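Long-range contacts in putative cellulase CEL6 (Mycobacterium tuberculosis, PDB 1UP3), which probably hydrolyses internal beta-1,4-glucosidic bonds of cellulose, as a family 6 endoglucanase with a cello-oligosaccharide analogue bound along its cleft: residues Y76-R81 with Q134-L139; D120-A125 with E168-R173; V157-S162 with F185-S190. All blocks are in the same frame, centred on the assembly; numbering follows the deposited sequence.

Contact 1: Y76-R81 with Q134-L139; sequences YGIPHR and QERFDL
R136 reaches out from helix 130-147 and puts its NH2 against two successive carbonyls of the 76-81 loop. The bond from R136 NH2 to P79 O, 3.1 Å, is good, with an angle of 159° at the hydrogen; the oxygen lies in the guanidinium plane and the nitrogen in the carbonyl plane. The second, from R136 NH2 to H80 O at 3.0 Å, is bent to 122° and weak. Water 1 bridges R136 NE and P79 O, so that carbonyl is tied to the arginine twice. Alongside, I78 crosses the arginine at about a right angle: CG1 comes within 3.8 Å of R136 NE, while CG2 sits over one face of the guanidinium. The arginine chain turns at chi3 (-72°), which swings the flat group edge-on to the two carbonyls. Apolar contacts finish the inner layer: I78 CD1 packs on L139 CB at 3.9 Å, and the P79 ring meets the end of L139, CD to CD1 at 3.8 Å. Y97 of helix 94-108 packs against I78, P79 and L139 alike. At the more open end, water 2 links H80 NE2 to E135 OE1, while H80 ND1 bonds a polyether molecule probably left from crystallisation.

The carbonyls are presented by a type II beta turn from I78 to R81, in the loop following strand 72-75. One step farther out, E118 accepts from the backbone N of G77 and of I78, and R136 NH1 reaches A121 O. A single buried cation therefore serves carbonyls of the 76-81 loop and of A121 in the 120-125 segment, its charge probably spread over those dipoles rather than neutralised by a carboxylate in this contact.

Contact 2: D120-A125 with E168-R173; sequences DALAMA and EAMAAR. With BGC (beta-D-glucopyranose), chain B.
D120 and M124 line the glucan-binding cleft and touch the bound sugar, while the short helix 121-124 turns its other side to helix 167-176. The O4 hydroxyl of the chain B glucose donates to D120 OD2 at 2.7 Å, and M124 CE lies 3.6 Å from O2 of the same sugar. Neither residue meets the 168-173 segment. That task falls to their neighbours: L122 and A125 point toward it, and A123, though turned away, still touches M170 CE.

R173 grips the backbone. Its NH1 donates to L122 O over 2.8 Å, approaching at 170° to the C=O bond, with the oxygen in the guanidinium plane. The aliphatic part is extended from CG to NE, so the charged end spans the gap to the short helix; its NH2 goes on to a salt bridge with D126, and F137 of helix 130-147 packs against the arginine side chain.

In the family 6 fold, a modified alpha/beta barrel with parallel strands, loops at the C-terminal strand ends build the cleft. The 120-125 segment follows strand 113-117, and helix 167-176 is the connection between strands 153-158 and 184-187.

M170 supplies the apolar half. Bends at chi2 (49°) and chi3 (84°) curl the chain so that its terminal CE, rather than its sulfur, leads: M170 CE comes 3.6 Å from A123 N and 3.7 Å from A123 CB. L122 CB lies 3.9 Å from M170 CE, close to the sulfur as well. A125 CB lies 4.0 Å from R173 NH1, and W164 lies against A123 and D120.

Contact 3: V157-S162 with F185-S190; sequences VDAGHS and FSLNVS. With BGC (beta-D-glucopyranose), chain C; BGC (beta-D-glucopyranose), chain B.
V157 and F185, then D158 and S186, pair as parallel strand neighbours, and backbone bonds carry the join onward past the strand ends. S186 N donates to V157 O at 3.0 Å; A159 N then returns to S186 O at 2.8 Å. Beyond the bridges, N188 N reaches G160 O at 3.0 Å. The loops therefore stay together where they leave the sheet.

Side-chain polar bonds centre on D158. S186 OG, set between its own backbone N and carbonyl carbon (chi1 54°), donates to D158 OD1 across 2.9 Å on the anti side of the carboxylate. The other oxygen, OD2, takes G160 N in an Asx turn and also the backbone N of D120, so both carboxylate oxygens are engaged. Water 3 lies close to D158 OD1 and to G160 O, and accepts from V189 N. The V189 side chain crosses D158 obliquely, its CG2 3.3 Å from D158 OD1.

This is the strand 153-158, helix 167-176, strand 184-187 beta-alpha-beta unit, at the point where its two parallel strands run out toward the cleft.

Apolar contacts gather at A159. Its CB is 3.9 Å from F185 CD2, with L187 CD2 also near; M170 and L174 of the crossover helix pack on the same methyl.

Sugar contacts come mainly from H161, whose CB rests near N188 N, with V189 O near C6 of the chain B glucose. H161 NE2 donates to O3 of the chain C glucose at 2.9 Å and 169°, while the CD2 edge of the H161 ring faces O6 of the chain B glucose, 3.5 Å from CD2. H161 ND1 accepts from the backbone N of R163.

Overall arrangement
All three contacts are largely buried, but their depth differs: contact 3 lies about 8 Å from the chain centre, contacts 1 and 2 about 16 and 15 Å out. Contact 3 is sheet chemistry with a carboxylate hub, whereas the outer two join a loop or short helix to helices 130-147 and 167-176 through an arginine capturing carbonyls. Helix 167-176 of contact 2 is the crossover between the two strands of contact 3. Contacts 1 and 2 meet through a probable hydrogen bond from R136 to A121, then F137 on L122 and A125. Contact 2 joins contact 3 through a probable D120 N to D158 OD2 hydrogen bond, M170 CE against A159 O and L122 against V157; contacts 1 and 3 do not touch.

Contact 1: Y76-R81 with Q134-L139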
loop_
_atom_site.group_PDB
_atom_site.type_symbol
_atom_site.label_atom_id
_atom_site.label_comp_id
_atom_site.label_asym_id
_atom_site.label_seq_id
_atom_site.Cartn_x
_atom_site.Cartn_y
_atom_site.Cartn_z
ATOM N N TYR A 76 5.113 -4.687 -4.470
ATOM C CA TYR A 76 4.670 -4.051 -5.723
ATOM C C TYR A 76 5.560 -4.531 -6.874
ATOM O O TYR A 76 6.272 -3.739 -7.503
ATOM C CB TYR A 76 4.712 -2.522 -5.539
ATOM C CG TYR A 76 4.009 -1.662 -6.579
ATOM C CD1 TYR A 76 2.715 -1.967 -6.973
ATOM C CD2 TYR A 76 4.617 -0.533 -7.092
ATOM C CE1 TYR A 76 2.023 -1.185 -7.910
ATOM C CE2 TYR A 76 3.959 0.286 -8.018
ATOM C CZ TYR A 76 2.656 -0.030 -8.402
ATOM O OH TYR A 76 2.002 0.770 -9.336
ATOM N N GLY A 77 5.567 -5.844 -7.083
ATOM C CA GLY A 77 6.429 -6.487 -8.075
ATOM C C GLY A 77 5.695 -7.291 -9.139
ATOM O O GLY A 77 6.360 -8.000 -9.904
ATOM N N ILE A 78 4.379 -7.215 -9.209
ATOM C CA ILE A 78 3.614 -8.114 -10.116
ATOM C C ILE A 78 4.048 -7.935 -11.567
ATOM O O ILE A 78 4.355 -6.824 -12.004
ATOM C CB ILE A 78 2.071 -7.880 -9.962
ATOM C CG1 ILE A 78 1.251 -9.088 -10.392
ATOM C CG2 ILE A 78 1.651 -6.623 -10.672
ATOM C CD1 ILE A 78 1.366 -10.260 -9.439
ATOM N N PRO A 79 4.141 -9.015 -12.320
ATOM C CA PRO A 79 4.432 -8.868 -13.746
ATOM C C PRO A 79 3.374 -8.006 -14.448
ATOM O O PRO A 79 2.202 -8.045 -14.099
ATOM C CB PRO A 79 4.425 -10.315 -14.266
ATOM C CG PRO A 79 4.845 -11.125 -13.074
ATOM C CD PRO A 79 4.137 -10.420 -11.927
ATOM N N HIS A 80 3.809 -7.218 -15.423
ATOM C CA HIS A 80 2.947 -6.259 -16.134
ATOM C C HIS A 80 2.402 -5.221 -15.160
ATOM O O HIS A 80 1.271 -4.776 -15.302
ATOM C CB HIS A 80 1.788 -6.944 -16.908
ATOM C CG HIS A 80 2.201 -8.212 -17.578
ATOM N ND1 HIS A 80 3.249 -8.249 -18.471
ATOM C CD2 HIS A 80 1.773 -9.486 -17.440
ATOM C CE1 HIS A 80 3.438 -9.495 -18.869
ATOM N NE2 HIS A 80 2.566 -10.272 -18.251
ATOM N N ARG A 81 3.244 -4.828 -14.180
ATOM C CA ARG A 81 2.841 -3.823 -13.192
ATOM C C ARG A 81 2.331 -2.577 -13.879
ATOM O O ARG A 81 2.940 -2.104 -14.819
ATOM C CB ARG A 81 3.989 -3.500 -12.259
ATOM C CG ARG A 81 3.606 -2.767 -11.000
ATOM C CD ARG A 81 4.804 -2.477 -10.153
ATOM N NE ARG A 81 5.630 -1.428 -10.713
ATOM C CZ ARG A 81 6.764 -1.036 -10.194
ATOM N NH1 ARG A 81 7.240 -1.591 -9.088
ATOM N NH2 ARG A 81 7.431 -0.046 -10.747
ATOM N N GLN A 134 -5.598 -14.759 -15.465
ATOM C CA GLN A 134 -5.601 -15.937 -14.569
ATOM C C GLN A 134 -4.233 -16.185 -13.970
ATOM O O GLN A 134 -4.129 -16.480 -12.798
ATOM C CB GLN A 134 -6.096 -17.182 -15.284
ATOM C CG GLN A 134 -6.364 -18.390 -14.330
ATOM C CD GLN A 134 -7.340 -18.041 -13.185
ATOM O OE1 GLN A 134 -8.451 -17.541 -13.432
ATOM N NE2 GLN A 134 -6.918 -18.282 -11.931
ATOM N N GLU A 135 -3.189 -15.971 -14.751
ATOM C CA GLU A 135 -1.834 -16.036 -14.237
ATOM C C GLU A 135 -1.682 -15.058 -13.063
ATOM O O GLU A 135 -1.107 -15.397 -12.005
ATOM C CB GLU A 135 -0.833 -15.688 -15.314
ATOM C CG GLU A 135 0.582 -15.776 -14.800
ATOM C CD GLU A 135 1.627 -15.277 -15.759
ATOM O OE1 GLU A 135 1.554 -14.112 -16.252
ATOM O OE2 GLU A 135 2.566 -16.044 -15.986
ATOM N N ARG A 136 -2.141 -13.823 -13.256
ATOM C CA ARG A 136 -1.985 -12.797 -12.207
ATOM C C ARG A 136 -2.719 -13.237 -10.937
ATOM O O ARG A 136 -2.186 -13.097 -9.836
ATOM C CB ARG A 136 -2.514 -11.436 -12.695
ATOM C CG ARG A 136 -2.560 -10.358 -11.602
ATOM C CD ARG A 136 -2.771 -8.994 -12.092
ATOM N NE ARG A 136 -1.634 -8.428 -12.771
ATOM C CZ ARG A 136 -1.573 -7.164 -13.147
ATOM N NH1 ARG A 136 -2.601 -6.348 -12.869
ATOM N NH2 ARG A 136 -0.556 -6.694 -13.805
ATOM N N PHE A 137 -3.931 -13.756 -11.093
ATOM C CA PHE A 137 -4.702 -14.207 -9.928
ATOM C C PHE A 137 -3.937 -15.343 -9.219
ATOM O O PHE A 137 -3.848 -15.364 -7.986
ATOM C CB PHE A 137 -6.111 -14.660 -10.302
ATOM C CG PHE A 137 -7.012 -13.563 -10.848
ATOM C CD1 PHE A 137 -6.749 -12.237 -10.629
ATOM C CD2 PHE A 137 -8.126 -13.889 -11.598
ATOM C CE1 PHE A 137 -7.588 -11.247 -11.139
ATOM C CE2 PHE A 137 -8.954 -12.893 -12.099
ATOM C CZ PHE A 137 -8.677 -11.582 -11.846
ATOM N N ASP A 138 -3.361 -16.266 -9.996
ATOM C CA ASP A 138 -2.526 -17.328 -9.425
ATOM C C ASP A 138 -1.316 -16.821 -8.656
ATOM O O ASP A 138 -0.971 -17.394 -7.613
ATOM C CB ASP A 138 -2.085 -18.318 -10.489
ATOM C CG ASP A 138 -3.233 -19.091 -11.089
ATOM O OD1 ASP A 138 -4.346 -19.127 -10.505
ATOM O OD2 ASP A 138 -3.085 -19.690 -12.170
ATOM N N LEU A 139 -0.692 -15.740 -9.136
ATOM C CA LEU A 139 0.450 -15.140 -8.460
ATOM C C LEU A 139 0.052 -14.454 -7.153
ATOM O O LEU A 139 0.759 -14.573 -6.157
ATOM C CB LEU A 139 1.150 -14.153 -9.402
ATOM C CG LEU A 139 1.814 -14.832 -10.598
ATOM C CD1 LEU A 139 2.363 -13.747 -11.527
ATOM C CD2 LEU A 139 2.841 -15.828 -10.244
HETATM O O HOH W 1 0.462 -10.220 -13.646
HETATM O O HOH W 2 2.697 -13.006 -18.374
#

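Contact 2: D120-A125 with E168-R173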
loop_
_atom_site.group_PDB
_atom_site.type_symbol
_atom_site.label_atom_id
_atom_site.label_comp_id
_atom_site.label_asym_id
_atom_site.label_seq_id
_atom_site.Cartn_x
_atom_site.Cartn_y
_atom_site.Cartn_z
ATOM N N ASP A 120 -3.262 -2.395 -6.757
ATOM C CA ASP A 120 -3.837 -2.288 -8.118
ATOM C C ASP A 120 -3.902 -3.591 -8.866
ATOM O O ASP A 120 -4.571 -3.637 -9.887
ATOM C CB ASP A 120 -3.111 -1.296 -9.033
ATOM C CG ASP A 120 -2.940 0.085 -8.447
ATOM O OD1 ASP A 120 -3.746 0.507 -7.585
ATOM O OD2 ASP A 120 -1.996 0.822 -8.855
ATOM N N ALA A 121 -3.251 -4.659 -8.398
ATOM C CA ALA A 121 -3.114 -5.833 -9.281
ATOM C C ALA A 121 -4.462 -6.459 -9.617
ATOM O O ALA A 121 -4.766 -6.734 -10.790
ATOM C CB ALA A 121 -2.170 -6.855 -8.698
ATOM N N LEU A 122 -5.271 -6.719 -8.613
ATOM C CA LEU A 122 -6.590 -7.338 -8.857
ATOM C C LEU A 122 -7.522 -6.353 -9.573
ATOM O O LEU A 122 -8.279 -6.759 -10.457
ATOM C CB LEU A 122 -7.256 -7.814 -7.581
ATOM C CG LEU A 122 -6.545 -8.945 -6.815
ATOM C CD1 LEU A 122 -7.380 -9.376 -5.623
ATOM C CD2 LEU A 122 -6.285 -10.123 -7.710
ATOM N N ALA A 123 -7.451 -5.081 -9.205
ATOM C CA ALA A 123 -8.399 -4.078 -9.757
ATOM C C ALA A 123 -8.101 -3.769 -11.207
ATOM O O ALA A 123 -9.034 -3.500 -11.974
ATOM C CB ALA A 123 -8.382 -2.797 -8.930
ATOM N N MET A 124 -6.816 -3.809 -11.587
ATOM C CA MET A 124 -6.369 -3.431 -12.933
ATOM C C MET A 124 -6.256 -4.637 -13.875
ATOM O O MET A 124 -5.930 -4.473 -15.043
ATOM C CB MET A 124 -5.041 -2.668 -12.883
ATOM C CG MET A 124 -4.867 -1.703 -14.055
ATOM S SD MET A 124 -3.224 -0.977 -14.083
ATOM C CE MET A 124 -3.363 -0.012 -12.728
ATOM N N ALA A 125 -6.581 -5.823 -13.384
ATOM C CA ALA A 125 -6.310 -7.063 -14.116
ATOM C C ALA A 125 -7.030 -7.137 -15.457
ATOM O O ALA A 125 -6.587 -7.865 -16.318
ATOM C CB ALA A 125 -6.616 -8.252 -13.271
ATOM N N GLU A 168 -19.024 -6.399 -5.502
ATOM C CA GLU A 168 -19.265 -7.776 -5.919
ATOM C C GLU A 168 -18.132 -8.302 -6.804
ATOM O O GLU A 168 -17.644 -9.450 -6.630
ATOM C CB GLU A 168 -20.611 -7.825 -6.650
ATOM C CG GLU A 168 -21.832 -7.496 -5.764
ATOM C CD GLU A 168 -22.160 -5.987 -5.490
ATOM O OE1 GLU A 168 -21.449 -5.018 -5.990
ATOM O OE2 GLU A 168 -23.205 -5.747 -4.765
ATOM N N ALA A 169 -17.689 -7.498 -7.756
ATOM C CA ALA A 169 -16.629 -7.879 -8.660
ATOM C C ALA A 169 -15.294 -8.093 -7.890
ATOM O O ALA A 169 -14.586 -9.096 -8.114
ATOM C CB ALA A 169 -16.457 -6.840 -9.753
ATOM N N MET A 170 -15.002 -7.193 -6.970
ATOM C CA MET A 170 -13.741 -7.292 -6.237
ATOM C C MET A 170 -13.829 -8.447 -5.230
ATOM O O MET A 170 -12.853 -9.190 -5.049
ATOM C CB MET A 170 -13.372 -5.959 -5.612
ATOM C CG MET A 170 -12.022 -5.967 -4.906
ATOM S SD MET A 170 -10.636 -6.658 -5.840
ATOM C CE MET A 170 -10.149 -5.261 -6.779
ATOM N N ALA A 171 -14.972 -8.648 -4.585
ATOM C CA ALA A 171 -15.092 -9.763 -3.650
ATOM C C ALA A 171 -14.864 -11.080 -4.378
ATOM O O ALA A 171 -14.274 -11.999 -3.813
ATOM C CB ALA A 171 -16.456 -9.767 -2.973
ATOM N N ALA A 172 -15.366 -11.210 -5.600
ATOM C CA ALA A 172 -15.147 -12.428 -6.372
ATOM C C ALA A 172 -13.662 -12.704 -6.580
ATOM O O ALA A 172 -13.203 -13.864 -6.448
ATOM C CB ALA A 172 -15.850 -12.367 -7.705
ATOM N N ARG A 173 -12.914 -11.674 -6.932
ATOM C CA ARG A 173 -11.480 -11.809 -7.139
ATOM C C ARG A 173 -10.780 -12.127 -5.827
ATOM O O ARG A 173 -9.868 -12.960 -5.799
ATOM C CB ARG A 173 -10.910 -10.570 -7.803
ATOM C CG ARG A 173 -11.478 -10.339 -9.181
ATOM C CD ARG A 173 -10.960 -9.126 -9.912
ATOM N NE ARG A 173 -11.793 -8.915 -11.089
ATOM C CZ ARG A 173 -11.505 -8.157 -12.116
ATOM N NH1 ARG A 173 -10.366 -7.483 -12.194
ATOM N NH2 ARG A 173 -12.393 -8.055 -13.096
HETATM C C2 BGC B . -3.572 4.095 -11.709
HETATM C C3 BGC B . -2.525 3.553 -10.747
HETATM C C4 BGC B . -2.753 4.103 -9.339
HETATM C C5 BGC B . -4.227 3.861 -8.948
HETATM C C6 BGC B . -4.573 4.532 -7.612
HETATM C C1 BGC B . -4.977 3.814 -11.166
HETATM O O2 BGC B . -3.387 3.570 -13.037
HETATM O O3 BGC B . -1.207 3.835 -11.189
HETATM O O4 BGC B . -1.894 3.494 -8.370
HETATM O O5 BGC B . -5.123 4.410 -9.901
HETATM O O6 BGC B . -5.903 4.232 -7.232
#

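Contact 3: V157-S162 with F185-S190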
loop_
_atom_site.group_PDB
_atom_site.type_symbol
_atom_site.label_atom_id
_atom_site.label_comp_id
_atom_site.label_asym_id
_atom_site.label_seq_id
_atom_site.Cartn_x
_atom_site.Cartn_y
_atom_site.Cartn_z
ATOM N N VAL A 157 -4.639 -8.156 1.034
ATOM C CA VAL A 157 -4.562 -8.166 -0.429
ATOM C C VAL A 157 -5.171 -6.898 -0.986
ATOM O O VAL A 157 -6.279 -6.503 -0.623
ATOM C CB VAL A 157 -5.355 -9.383 -0.992
ATOM C CG1 VAL A 157 -5.327 -9.356 -2.485
ATOM C CG2 VAL A 157 -4.778 -10.675 -0.390
ATOM N N ASP A 158 -4.492 -6.215 -1.886
ATOM C CA ASP A 158 -5.072 -4.951 -2.306
ATOM C C ASP A 158 -6.340 -5.165 -3.126
ATOM O O ASP A 158 -6.390 -6.027 -4.032
ATOM C CB ASP A 158 -4.077 -4.113 -3.071
ATOM C CG ASP A 158 -4.620 -2.738 -3.337
ATOM O OD1 ASP A 158 -4.689 -1.951 -2.372
ATOM O OD2 ASP A 158 -5.126 -2.420 -4.457
ATOM N N ALA A 159 -7.331 -4.281 -2.910
ATOM C CA ALA A 159 -8.652 -4.438 -3.501
ATOM C C ALA A 159 -9.163 -3.144 -4.192
ATOM O O ALA A 159 -10.380 -2.976 -4.365
ATOM C CB ALA A 159 -9.630 -4.878 -2.424
ATOM N N GLY A 160 -8.267 -2.254 -4.585
ATOM C CA GLY A 160 -8.685 -1.066 -5.325
ATOM C C GLY A 160 -9.351 -0.052 -4.448
ATOM O O GLY A 160 -8.837 0.269 -3.370
ATOM N N HIS A 161 -10.486 0.476 -4.892
ATOM C CA HIS A 161 -11.204 1.537 -4.164
ATOM C C HIS A 161 -12.640 1.604 -4.611
ATOM O O HIS A 161 -13.023 0.939 -5.560
ATOM C CB HIS A 161 -10.479 2.888 -4.277
ATOM C CG HIS A 161 -10.373 3.414 -5.661
ATOM N ND1 HIS A 161 -11.478 3.773 -6.414
ATOM C CD2 HIS A 161 -9.284 3.647 -6.441
ATOM C CE1 HIS A 161 -11.062 4.191 -7.598
ATOM N NE2 HIS A 161 -9.738 4.109 -7.646
ATOM N N SER A 162 -13.419 2.415 -3.907
ATOM C CA SER A 162 -14.869 2.458 -4.060
ATOM C C SER A 162 -15.352 2.979 -5.411
ATOM O O SER A 162 -16.554 2.909 -5.656
ATOM C CB SER A 162 -15.449 3.314 -2.938
ATOM O OG SER A 162 -14.946 4.639 -3.065
ATOM N N PHE A 185 -8.077 -7.288 3.213
ATOM C CA PHE A 185 -7.762 -6.514 2.026
ATOM C C PHE A 185 -7.467 -5.034 2.330
ATOM O O PHE A 185 -7.732 -4.562 3.420
ATOM C CB PHE A 185 -8.941 -6.638 1.001
ATOM C CG PHE A 185 -10.256 -6.161 1.539
ATOM C CD1 PHE A 185 -11.054 -7.010 2.289
ATOM C CD2 PHE A 185 -10.727 -4.864 1.284
ATOM C CE1 PHE A 185 -12.281 -6.590 2.788
ATOM C CE2 PHE A 185 -11.967 -4.468 1.771
ATOM C CZ PHE A 185 -12.724 -5.315 2.550
ATOM N N SER A 186 -6.903 -4.332 1.341
ATOM C CA SER A 186 -6.616 -2.904 1.476
ATOM C C SER A 186 -7.365 -2.101 0.460
ATOM O O SER A 186 -7.650 -2.577 -0.648
ATOM C CB SER A 186 -5.093 -2.627 1.379
ATOM O OG SER A 186 -4.559 -3.177 0.203
ATOM N N LEU A 187 -7.703 -0.878 0.858
ATOM C CA LEU A 187 -8.434 0.082 0.014
ATOM C C LEU A 187 -7.761 1.446 -0.054
ATOM O O LEU A 187 -7.087 1.878 0.886
ATOM C CB LEU A 187 -9.810 0.318 0.601
ATOM C CG LEU A 187 -10.770 -0.876 0.720
ATOM C CD1 LEU A 187 -12.057 -0.467 1.458
ATOM C CD2 LEU A 187 -11.068 -1.400 -0.689
ATOM N N ASN A 188 -7.999 2.136 -1.167
ATOM C CA ASN A 188 -7.610 3.532 -1.345
ATOM C C ASN A 188 -6.119 3.771 -1.517
ATOM O O ASN A 188 -5.674 4.914 -1.387
ATOM C CB ASN A 188 -8.122 4.392 -0.174
ATOM C CG ASN A 188 -8.587 5.800 -0.605
ATOM O OD1 ASN A 188 -9.059 6.026 -1.741
ATOM N ND2 ASN A 188 -8.401 6.753 0.280
ATOM N N VAL A 189 -5.351 2.704 -1.780
ATOM C CA VAL A 189 -3.906 2.845 -1.836
ATOM C C VAL A 189 -3.511 3.822 -2.956
ATOM O O VAL A 189 -3.898 3.660 -4.121
ATOM C CB VAL A 189 -3.157 1.462 -1.956
ATOM C CG1 VAL A 189 -1.652 1.688 -2.159
ATOM C CG2 VAL A 189 -3.430 0.597 -0.758
ATOM N N SER A 190 -2.739 4.835 -2.594
ATOM C CA SER A 190 -2.356 5.887 -3.489
ATOM C C SER A 190 -3.494 6.708 -4.038
ATOM O O SER A 190 -3.274 7.429 -4.994
ATOM C CB SER A 190 -1.464 5.366 -4.631
ATOM O OG SER A 190 -0.403 4.611 -4.105
HETATM C C2 BGC C . -9.586 4.321 -11.253
HETATM C C3 BGC C . -8.131 4.701 -11.116
HETATM C C4 BGC C . -7.204 3.798 -11.938
HETATM C C5 BGC C . -7.724 3.621 -13.387
HETATM C C6 BGC C . -6.924 2.544 -14.127
HETATM C C1 BGC C . -9.914 4.188 -12.732
HETATM O O2 BGC C . -10.382 5.315 -10.619
HETATM O O3 BGC C . -7.777 4.716 -9.730
HETATM O O4 BGC C . -5.949 4.371 -12.031
HETATM O O5 BGC C . -9.051 3.211 -13.294
HETATM O O6 BGC C . -7.377 2.537 -15.477
HETATM C C2 BGC B . -3.572 4.095 -11.709
HETATM C C3 BGC B . -2.525 3.553 -10.747
HETATM C C4 BGC B . -2.753 4.103 -9.339
HETATM C C5 BGC B . -4.227 3.861 -8.948
HETATM C C6 BGC B . -4.573 4.532 -7.612
HETATM C C1 BGC B . -4.977 3.814 -11.166
HETATM O O2 BGC B . -3.387 3.570 -13.037
HETATM O O3 BGC B . -1.207 3.835 -11.189
HETATM O O4 BGC B . -1.894 3.494 -8.370
HETATM O O5 BGC B . -5.123 4.410 -9.901
HETATM O O6 BGC B . -5.903 4.232 -7.232
HETATM O O HOH W 3 -6.227 0.108 -2.623
#